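Local coordinates for glutathione S-transferase 2 (Onchocerca volvulus, PDB 1TU8), which catalyses the conjugation of glutathione to electrophilic substrates, working as a pi-class homodimer with an apparently central role in parasite detoxification, at residues Y3-F8 with P51-G56; E157-Q162 with V177-M182. All blocks are in the same frame, centred on the assembly; numbering follows the deposited sequence.

Contact 1. Residues Y3-F8 with P51-G56. With GTX (S-hexylglutathione), chain E.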
ATOM      1  N   TYR A   3      16.550 -17.702  -1.411  1.00 20.97           N
ATOM      2  CA  TYR A   3      15.404 -16.877  -1.819  1.00 19.41           C
ATOM      3  C   TYR A   3      14.699 -17.449  -3.050  1.00 18.45           C
ATOM      4  O   TYR A   3      15.360 -17.834  -4.005  1.00 18.15           O
ATOM      5  CB  TYR A   3      15.861 -15.462  -2.171  1.00 18.95           C
ATOM      6  CG  TYR A   3      16.394 -14.673  -1.005  1.00 17.55           C
ATOM      7  CD1 TYR A   3      17.763 -14.553  -0.797  1.00 17.04           C
ATOM      8  CD2 TYR A   3      15.537 -14.054  -0.106  1.00 17.16           C
ATOM      9  CE1 TYR A   3      18.274 -13.824   0.285  1.00 15.72           C
ATOM     10  CE2 TYR A   3      16.035 -13.310   0.977  1.00 16.28           C
ATOM     11  CZ  TYR A   3      17.399 -13.205   1.167  1.00 16.09           C
ATOM     12  OH  TYR A   3      17.908 -12.486   2.231  1.00 16.55           O
ATOM     13  N   LYS A   4      13.369 -17.488  -3.022  1.00 17.63           N
ATOM     14  CA  LYS A   4      12.554 -17.775  -4.205  1.00 17.19           C
ATOM     15  C   LYS A   4      11.429 -16.746  -4.332  1.00 16.48           C
ATOM     16  O   LYS A   4      10.646 -16.559  -3.401  1.00 15.52           O
ATOM     17  CB  LYS A   4      11.951 -19.186  -4.148  1.00 17.39           C
ATOM     18  CG  LYS A   4      10.992 -19.495  -5.296  1.00 19.16           C
ATOM     19  CD  LYS A   4      10.776 -21.003  -5.506  1.00 21.55           C
ATOM     20  CE  LYS A   4       9.785 -21.578  -4.509  1.00 23.34           C
ATOM     21  NZ  LYS A   4       9.656 -23.070  -4.664  1.00 25.81           N
ATOM     22  N   LEU A   5      11.352 -16.092  -5.487  1.00 15.42           N
ATOM     23  CA  LEU A   5      10.287 -15.144  -5.767  1.00 15.32           C
ATOM     24  C   LEU A   5       9.316 -15.760  -6.749  1.00 15.35           C
ATOM     25  O   LEU A   5       9.647 -15.962  -7.918  1.00 16.03           O
ATOM     26  CB  LEU A   5      10.847 -13.853  -6.350  1.00 14.84           C
ATOM     27  CG  LEU A   5       9.848 -12.715  -6.508  1.00 14.78           C
ATOM     28  CD1 LEU A   5       9.381 -12.241  -5.135  1.00 14.66           C
ATOM     29  CD2 LEU A   5      10.484 -11.591  -7.294  1.00 14.61           C
ATOM     30  N   THR A   6       8.117 -16.044  -6.268  1.00 14.94           N
ATOM     31  CA  THR A   6       7.079 -16.649  -7.081  1.00 14.88           C
ATOM     32  C   THR A   6       6.113 -15.575  -7.569  1.00 14.89           C
ATOM     33  O   THR A   6       5.488 -14.883  -6.770  1.00 14.68           O
ATOM     34  CB  THR A   6       6.358 -17.709  -6.252  1.00 15.26           C
ATOM     35  OG1 THR A   6       7.284 -18.756  -5.912  1.00 15.50           O
ATOM     36  CG2 THR A   6       5.257 -18.381  -7.045  1.00 15.43           C
ATOM     37  N   TYR A   7       6.028 -15.432  -8.885  1.00 15.22           N
ATOM     38  CA  TYR A   7       5.083 -14.516  -9.520  1.00 15.39           C
ATOM     39  C   TYR A   7       4.761 -15.013 -10.928  1.00 15.70           C
ATOM     40  O   TYR A   7       5.304 -16.019 -11.391  1.00 16.16           O
ATOM     41  CB  TYR A   7       5.677 -13.107  -9.575  1.00 15.45           C
ATOM     42  CG  TYR A   7       4.697 -12.011  -9.960  1.00 15.10           C
ATOM     43  CD1 TYR A   7       4.919 -11.220 -11.081  1.00 14.30           C
ATOM     44  CD2 TYR A   7       3.557 -11.754  -9.190  1.00 14.71           C
ATOM     45  CE1 TYR A   7       4.038 -10.211 -11.435  1.00 14.55           C
ATOM     46  CE2 TYR A   7       2.658 -10.743  -9.545  1.00 14.76           C
ATOM     47  CZ  TYR A   7       2.916  -9.974 -10.671  1.00 14.60           C
ATOM     48  OH  TYR A   7       2.061  -8.961 -11.043  1.00 15.97           O
ATOM     49  N   PHE A   8       3.857 -14.312 -11.598  1.00 15.66           N
ATOM     50  CA  PHE A   8       3.548 -14.575 -12.994  1.00 15.54           C
ATOM     51  C   PHE A   8       4.712 -14.170 -13.887  1.00 15.36           C
ATOM     52  O   PHE A   8       5.632 -13.478 -13.449  1.00 14.34           O
ATOM     53  CB  PHE A   8       2.243 -13.867 -13.376  1.00 15.78           C
ATOM     54  CG  PHE A   8       1.066 -14.397 -12.625  1.00 17.18           C
ATOM     55  CD1 PHE A   8       0.567 -13.721 -11.516  1.00 18.19           C
ATOM     56  CD2 PHE A   8       0.500 -15.619 -12.976  1.00 18.67           C
ATOM     57  CE1 PHE A   8      -0.499 -14.234 -10.792  1.00 19.21           C
ATOM     58  CE2 PHE A   8      -0.567 -16.135 -12.261  1.00 19.51           C
ATOM     59  CZ  PHE A   8      -1.066 -15.439 -11.160  1.00 19.48           C
ATOM     60  N   PRO A  51       2.776 -11.461  -5.836  1.00 14.36           N
ATOM     61  CA  PRO A  51       3.982 -12.259  -5.553  1.00 14.05           C
ATOM     62  C   PRO A  51       4.132 -12.836  -4.140  1.00 14.22           C
ATOM     63  O   PRO A  51       3.471 -12.401  -3.197  1.00 14.01           O
ATOM     64  CB  PRO A  51       5.112 -11.250  -5.810  1.00 14.47           C
ATOM     65  CG  PRO A  51       4.500  -9.905  -5.471  1.00 13.97           C
ATOM     66  CD  PRO A  51       3.070 -10.019  -5.900  1.00 14.06           C
ATOM     67  N   CYS A  52       5.011 -13.830  -4.030  1.00 14.20           N
ATOM     68  CA  CYS A  52       5.410 -14.442  -2.766  1.00 13.84           C
ATOM     69  C   CYS A  52       6.920 -14.538  -2.728  1.00 13.89           C
ATOM     70  O   CYS A  52       7.523 -15.034  -3.673  1.00 13.62           O
ATOM     71  CB  CYS A  52       4.833 -15.844  -2.634  1.00 13.95           C
ATOM     72  SG  CYS A  52       5.158 -16.596  -1.028  1.00 14.40           S
ATOM     73  N   LEU A  53       7.538 -14.054  -1.649  1.00 13.71           N
ATOM     74  CA  LEU A  53       8.951 -14.279  -1.412  1.00 13.66           C
ATOM     75  C   LEU A  53       9.106 -15.317  -0.319  1.00 14.36           C
ATOM     76  O   LEU A  53       8.630 -15.119   0.792  1.00 14.14           O
ATOM     77  CB  LEU A  53       9.647 -12.984  -1.002  1.00 13.80           C
ATOM     78  CG  LEU A  53      11.151 -13.122  -0.727  1.00 14.21           C
ATOM     79  CD1 LEU A  53      11.936 -13.278  -2.026  1.00 14.34           C
ATOM     80  CD2 LEU A  53      11.685 -11.955   0.097  1.00 14.20           C
ATOM     81  N   TYR A  54       9.759 -16.426  -0.652  1.00 15.10           N
ATOM     82  CA  TYR A  54      10.202 -17.375   0.338  1.00 16.00           C
ATOM     83  C   TYR A  54      11.598 -16.933   0.730  1.00 16.53           C
ATOM     84  O   TYR A  54      12.515 -16.963  -0.083  1.00 17.08           O
ATOM     85  CB  TYR A  54      10.214 -18.797  -0.228  1.00 16.22           C
ATOM     86  CG  TYR A  54       8.870 -19.287  -0.711  1.00 16.56           C
ATOM     87  CD1 TYR A  54       8.450 -19.066  -2.027  1.00 17.26           C
ATOM     88  CD2 TYR A  54       8.021 -19.988   0.140  1.00 16.42           C
ATOM     89  CE1 TYR A  54       7.210 -19.538  -2.479  1.00 15.70           C
ATOM     90  CE2 TYR A  54       6.787 -20.456  -0.303  1.00 17.57           C
ATOM     91  CZ  TYR A  54       6.395 -20.234  -1.609  1.00 16.45           C
ATOM     92  OH  TYR A  54       5.182 -20.708  -2.044  1.00 16.16           O
ATOM     93  N   ASP A  55      11.728 -16.464   1.963  1.00 17.28           N
ATOM     94  CA  ASP A  55      12.993 -16.074   2.543  1.00 17.99           C
ATOM     95  C   ASP A  55      13.351 -17.130   3.586  1.00 18.60           C
ATOM     96  O   ASP A  55      12.868 -17.094   4.717  1.00 17.56           O
ATOM     97  CB  ASP A  55      12.839 -14.682   3.160  1.00 18.19           C
ATOM     98  CG  ASP A  55      14.099 -14.179   3.815  1.00 18.86           C
ATOM     99  OD1 ASP A  55      15.058 -14.974   4.002  1.00 18.62           O
ATOM    100  OD2 ASP A  55      14.207 -12.983   4.188  1.00 19.63           O
ATOM    101  N   GLY A  56      14.218 -18.067   3.206  1.00 19.85           N
ATOM    102  CA  GLY A  56      14.487 -19.227   4.034  1.00 20.49           C
ATOM    103  C   GLY A  56      13.176 -19.946   4.291  1.00 21.04           C
ATOM    104  O   GLY A  56      12.475 -20.301   3.354  1.00 21.16           O
TER
HETATM  105  N1  GTX E2001      -1.728  -6.013  -2.914  1.00 16.58           N
HETATM  106  CA1 GTX E2001      -1.195  -7.254  -3.459  1.00 16.03           C
HETATM  107  C1  GTX E2001       0.290  -7.094  -3.615  1.00 15.70           C
HETATM  108  O11 GTX E2001       0.784  -5.902  -3.743  1.00 12.32           O
HETATM  109  O12 GTX E2001       1.098  -8.122  -3.627  1.00 13.52           O
HETATM  110  CB1 GTX E2001      -1.872  -7.533  -4.798  1.00 16.19           C
HETATM  111  CG1 GTX E2001      -1.551  -8.933  -5.323  1.00 17.09           C
HETATM  112  CD1 GTX E2001      -2.224  -9.189  -6.653  1.00 17.36           C
HETATM  113  OE1 GTX E2001      -3.181  -8.305  -7.149  1.00 18.00           O
HETATM  114  N2  GTX E2001      -1.864 -10.304  -7.291  1.00 19.79           N
HETATM  115  CA2 GTX E2001      -2.406 -10.738  -8.568  1.00 20.23           C
HETATM  116  C2  GTX E2001      -2.826 -12.176  -8.511  1.00 20.00           C
HETATM  117  O2  GTX E2001      -2.106 -13.100  -7.736  1.00 19.48           O
HETATM  118  CB2 GTX E2001      -1.331 -10.601  -9.637  1.00 21.36           C
HETATM  119  SG2 GTX E2001      -0.794  -8.885  -9.817  1.00 23.40           S
HETATM  120  C1S GTX E2001      -2.023  -8.480 -11.087  1.00 27.66           C
HETATM  121  C2S GTX E2001      -1.502  -8.676 -12.516  1.00 30.43           C
HETATM  122  C3S GTX E2001      -1.494 -10.148 -12.915  1.00 32.15           C
HETATM  123  C4S GTX E2001      -1.659 -10.376 -14.413  1.00 33.83           C
HETATM  124  C5S GTX E2001      -1.611 -11.873 -14.722  1.00 34.88           C
HETATM  125  C6S GTX E2001      -2.871 -12.597 -14.260  1.00 36.08           C
HETATM  126  N3  GTX E2001      -3.906 -12.515  -9.203  1.00 21.90           N
HETATM  127  CA3 GTX E2001      -4.234 -13.911  -9.452  1.00 22.81           C
HETATM  128  C3  GTX E2001      -5.500 -14.317  -8.743  1.00 23.79           C
HETATM  129  O31 GTX E2001      -5.984 -15.518  -8.916  1.00 26.00           O
HETATM  130  O32 GTX E2001      -6.131 -13.486  -7.948  1.00 23.01           O

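Contact 2. Residues E157-Q162 with V177-M182. Unlike the reference sequence in segment 177-182: Val177 (reference Ala).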
ATOM      1  N   GLU A 157       8.433   2.171 -12.449  1.00 11.53           N
ATOM      2  CA  GLU A 157       7.229   2.905 -12.813  1.00 11.87           C
ATOM      3  C   GLU A 157       7.514   3.881 -13.953  1.00 12.06           C
ATOM      4  O   GLU A 157       6.738   3.984 -14.893  1.00 11.85           O
ATOM      5  CB  GLU A 157       6.606   3.641 -11.611  1.00 11.93           C
ATOM      6  CG  GLU A 157       5.090   3.753 -11.672  1.00 13.35           C
ATOM      7  CD  GLU A 157       4.398   2.413 -11.861  1.00 14.34           C
ATOM      8  OE1 GLU A 157       4.829   1.415 -11.253  1.00 15.14           O
ATOM      9  OE2 GLU A 157       3.420   2.351 -12.625  1.00 17.50           O
ATOM     10  N   LEU A 158       8.633   4.584 -13.888  1.00 12.46           N
ATOM     11  CA  LEU A 158       9.030   5.473 -14.969  1.00 12.68           C
ATOM     12  C   LEU A 158       9.286   4.700 -16.262  1.00 13.02           C
ATOM     13  O   LEU A 158       8.888   5.158 -17.326  1.00 13.43           O
ATOM     14  CB  LEU A 158      10.267   6.280 -14.605  1.00 12.84           C
ATOM     15  CG  LEU A 158      10.090   7.291 -13.470  1.00 13.45           C
ATOM     16  CD1 LEU A 158      11.428   7.934 -13.182  1.00 13.97           C
ATOM     17  CD2 LEU A 158       9.037   8.359 -13.787  1.00 13.68           C
ATOM     18  N   ASP A 159       9.910   3.530 -16.162  1.00 12.76           N
ATOM     19  CA  ASP A 159      10.231   2.739 -17.354  1.00 13.14           C
ATOM     20  C   ASP A 159       8.967   2.254 -18.065  1.00 13.13           C
ATOM     21  O   ASP A 159       8.852   2.396 -19.285  1.00 12.98           O
ATOM     22  CB  ASP A 159      11.139   1.557 -16.996  1.00 13.48           C
ATOM     23  CG  ASP A 159      11.844   0.989 -18.204  1.00 14.39           C
ATOM     24  OD1 ASP A 159      12.664   1.719 -18.812  1.00 13.07           O
ATOM     25  OD2 ASP A 159      11.618  -0.160 -18.630  1.00 14.89           O
ATOM     26  N   VAL A 160       8.003   1.712 -17.316  1.00 13.09           N
ATOM     27  CA  VAL A 160       6.779   1.195 -17.930  1.00 13.50           C
ATOM     28  C   VAL A 160       5.949   2.332 -18.523  1.00 13.06           C
ATOM     29  O   VAL A 160       5.256   2.146 -19.523  1.00 13.05           O
ATOM     30  CB  VAL A 160       5.880   0.325 -16.985  1.00 13.63           C
ATOM     31  CG1 VAL A 160       6.676  -0.789 -16.303  1.00 13.96           C
ATOM     32  CG2 VAL A 160       5.115   1.169 -15.983  1.00 14.91           C
ATOM     33  N   HIS A 161       6.030   3.515 -17.934  1.00 12.86           N
ATOM     34  CA  HIS A 161       5.335   4.660 -18.508  1.00 12.92           C
ATOM     35  C   HIS A 161       6.011   5.183 -19.773  1.00 13.62           C
ATOM     36  O   HIS A 161       5.325   5.685 -20.663  1.00 12.90           O
ATOM     37  CB  HIS A 161       5.114   5.748 -17.469  1.00 12.64           C
ATOM     38  CG  HIS A 161       4.009   5.408 -16.518  1.00 12.00           C
ATOM     39  ND1 HIS A 161       2.731   5.894 -16.660  1.00 12.46           N
ATOM     40  CD2 HIS A 161       3.974   4.555 -15.465  1.00  9.86           C
ATOM     41  CE1 HIS A 161       1.961   5.382 -15.715  1.00 10.94           C
ATOM     42  NE2 HIS A 161       2.693   4.569 -14.973  1.00 13.17           N
ATOM     43  N   GLN A 162       7.328   5.013 -19.879  1.00 14.81           N
ATOM     44  CA  GLN A 162       8.069   5.394 -21.089  1.00 15.98           C
ATOM     45  C   GLN A 162       7.778   4.417 -22.236  1.00 16.27           C
ATOM     46  O   GLN A 162       7.820   4.804 -23.399  1.00 16.26           O
ATOM     47  CB  GLN A 162       9.579   5.437 -20.835  1.00 16.64           C
ATOM     48  CG  GLN A 162      10.109   6.693 -20.181  1.00 18.80           C
ATOM     49  CD  GLN A 162      11.558   6.962 -20.561  1.00 22.76           C
ATOM     50  OE1 GLN A 162      12.388   6.039 -20.596  1.00 26.11           O
ATOM     51  NE2 GLN A 162      11.861   8.205 -20.862  1.00 20.96           N
ATOM     52  N   VAL A 177      16.444  12.214 -15.797  1.00 11.75           N
ATOM     53  CA  VAL A 177      17.830  11.958 -15.431  1.00 11.51           C
ATOM     54  C   VAL A 177      17.950  10.841 -14.398  1.00 11.80           C
ATOM     55  O   VAL A 177      18.874  10.028 -14.456  1.00 11.73           O
ATOM     56  CB  VAL A 177      18.497  13.248 -14.908  1.00 11.80           C
ATOM     57  CG1 VAL A 177      19.967  13.017 -14.606  1.00 12.07           C
ATOM     58  CG2 VAL A 177      18.325  14.361 -15.904  1.00  8.52           C
ATOM     59  N   PHE A 178      17.004  10.788 -13.460  1.00 11.73           N
ATOM     60  CA  PHE A 178      16.925   9.678 -12.533  1.00 11.68           C
ATOM     61  C   PHE A 178      16.782   8.345 -13.281  1.00 11.72           C
ATOM     62  O   PHE A 178      17.465   7.375 -12.958  1.00 11.73           O
ATOM     63  CB  PHE A 178      15.770   9.887 -11.550  1.00 11.98           C
ATOM     64  CG  PHE A 178      15.524   8.702 -10.674  1.00 12.18           C
ATOM     65  CD1 PHE A 178      14.655   7.689 -11.081  1.00 11.55           C
ATOM     66  CD2 PHE A 178      16.193   8.574  -9.477  1.00 11.07           C
ATOM     67  CE1 PHE A 178      14.453   6.589 -10.286  1.00 11.14           C
ATOM     68  CE2 PHE A 178      15.998   7.478  -8.690  1.00 11.35           C
ATOM     69  CZ  PHE A 178      15.124   6.486  -9.095  1.00 10.99           C
ATOM     70  N   HIS A 179      15.915   8.305 -14.289  1.00 11.37           N
ATOM     71  CA  HIS A 179      15.731   7.109 -15.100  1.00 12.16           C
ATOM     72  C   HIS A 179      17.046   6.725 -15.805  1.00 12.11           C
ATOM     73  O   HIS A 179      17.446   5.559 -15.798  1.00 12.33           O
ATOM     74  CB  HIS A 179      14.604   7.304 -16.116  1.00 12.24           C
ATOM     75  CG  HIS A 179      14.400   6.119 -17.002  1.00 13.94           C
ATOM     76  ND1 HIS A 179      13.670   5.020 -16.609  1.00 15.62           N
ATOM     77  CD2 HIS A 179      14.875   5.839 -18.239  1.00 13.73           C
ATOM     78  CE1 HIS A 179      13.682   4.123 -17.581  1.00 15.90           C
ATOM     79  NE2 HIS A 179      14.406   4.596 -18.580  1.00 16.47           N
ATOM     80  N   GLN A 180      17.712   7.716 -16.384  1.00 12.92           N
ATOM     81  CA  GLN A 180      19.011   7.530 -17.026  1.00 13.70           C
ATOM     82  C   GLN A 180      20.030   6.976 -16.040  1.00 14.00           C
ATOM     83  O   GLN A 180      20.790   6.064 -16.357  1.00 14.41           O
ATOM     84  CB  GLN A 180      19.519   8.864 -17.557  1.00 14.23           C
ATOM     85  CG  GLN A 180      20.919   8.816 -18.189  1.00 15.96           C
ATOM     86  CD  GLN A 180      20.912   8.113 -19.522  1.00 18.37           C
ATOM     87  OE1 GLN A 180      20.215   8.540 -20.436  1.00 20.72           O
ATOM     88  NE2 GLN A 180      21.666   7.024 -19.639  1.00 20.12           N
ATOM     89  N   ARG A 181      20.044   7.545 -14.842  1.00 14.07           N
ATOM     90  CA  ARG A 181      21.019   7.182 -13.836  1.00 14.33           C
ATOM     91  C   ARG A 181      20.839   5.732 -13.413  1.00 14.11           C
ATOM     92  O   ARG A 181      21.800   4.982 -13.317  1.00 14.09           O
ATOM     93  CB  ARG A 181      20.873   8.092 -12.627  1.00 14.38           C
ATOM     94  CG  ARG A 181      21.964   7.907 -11.606  1.00 16.05           C
ATOM     95  CD  ARG A 181      21.840   8.805 -10.425  1.00 16.21           C
ATOM     96  NE  ARG A 181      21.971  10.216 -10.779  1.00 17.72           N
ATOM     97  CZ  ARG A 181      23.119  10.866 -10.916  1.00 18.30           C
ATOM     98  NH1 ARG A 181      23.092  12.152 -11.202  1.00 19.01           N
ATOM     99  NH2 ARG A 181      24.288  10.247 -10.798  1.00 18.87           N
ATOM    100  N   MET A 182      19.591   5.351 -13.168  1.00 14.08           N
ATOM    101  CA  MET A 182      19.277   4.007 -12.713  1.00 14.15           C
ATOM    102  C   MET A 182      19.568   2.973 -13.804  1.00 14.85           C
ATOM    103  O   MET A 182      20.178   1.936 -13.530  1.00 15.11           O
ATOM    104  CB  MET A 182      17.816   3.920 -12.263  1.00 13.93           C
ATOM    105  CG  MET A 182      17.535   4.628 -10.939  1.00 14.30           C
ATOM    106  SD  MET A 182      18.298   3.839  -9.491  1.00 12.91           S
ATOM    107  CE  MET A 182      17.328   2.329  -9.331  1.00 13.45           C
TER

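Contact 1. Residues Y3-F8 with P51-G56
Tyr3 and Asp55 run side by side from the same face of the sheet, Tyr3 CE2 lying 3.5 Å from Asp55 CG with the ring and carboxylate planes 45° apart. Asp55 has its CG anti to the backbone N (chi1 179°), which carries the carboxylate beside the tyrosine; a salt bridge to Lys73 and a hydrogen bond to His69 hold it there, while Lys73 and Tyr74 bind Tyr3 OH. On the face of Lys4 and Thr6, the Lys4 chain, bent at chi3, runs alongside the Tyr54 ring and brings CE to its rim, 3.8 Å from Tyr54 CD1. Lys4 NZ is 5.2 Å from the centroid of the Tyr54 ring, at most a weak cation-pi attraction. Thr6 OG1 meets the Tyr54 ring at its edge, 3.5 Å from CE1, and is hydrogen-bonded to Asp31. Strands 3-8 and 52-55 are antiparallel, their directions 167° apart, and the hydrogen-bonded pairs Lys4-Tyr54 and Thr6-Cys52 each exchange two backbone bonds. At the far end Pro51, preceded by a cis peptide as in the thioredoxin fold, sets CD 3.7 Å from Tyr7 CE2. Pro51 CD is 3.6 Å from O12 of S-hexylglutathione, and Tyr7 OH, bonded to Leu13 N, is 3.1 Å from the ligand's SG2. The bridged strands, ending at Thr6-Cys52, probably help to set Tyr7 and Pro51 beside each other at the ligand, consistent with Tyr7 being a glutathione-binding residue.

Contact 2. Residues E157-Q162 with V177-M182
Asp159, whose carboxylate flanks the edge of the His179 ring, has its OD2 held by a salt bridge from Arg11, with Arg195 adding a long, weak ion pair. The carboxylate is nearly coplanar with the imidazole, 12° between planes, and Asp159 CB comes within 3.7 Å of His179 CE1. No hydrogen bond results: Asp159 OD1 meets NE2 at a poor angle, and its closeness to CE1 is doubtful. Gln162 approaches differently. Its OE1 stands over one face of the His179 ring, 3.2 Å from NE2, with the amide plane turned 60° from the ring; the angle at NE2 is too poor for a hydrogen bond. His179 reaches across because its CG is anti to the backbone N (chi1 178°), and it contributes the largest buried surface of the contact. Its ring also meets that of Phe155. Leu158 CB lies 4.1 Å from His179 ND1, approaching the ring obliquely, and Leu158 CD1 touches Phe178 CD1 at 3.9 Å, the two side chains crossing at about a right angle. These few residues join helices 149-164 and 173-183 of the helical C-terminal domain; segments 157-162 and 177-182, with axes 10.5 Å apart at closest, bury 217 Å² between them. The chemistry implies that packing of His179 against Leu158, Asp159 and Gln162 joins the helices here, while the Asp159 charge is answered by Arg11 of the N-terminal domain.

The two contacts follow one another along the chain and sit on opposite sides of its centre, contact 1 about 16 Å from it and contact 2 about 11 Å. Their own centres are about 25 Å apart, and their nearest atoms about 11 Å, so neither touches the other. Contact 1 belongs to the thioredoxin-like N-terminal domain and reaches S-hexylglutathione directly; contact 2 joins two helices of the C-terminal domain away from the annotated glutathione sites. A thread between the domains is Arg11, from the N-terminal part, which is salt-bridged to Asp159. The ligand is also hydrogen-bonded to Ser63, Leu50 and Arg95 of the same chain, and to Asp96 of the second subunit.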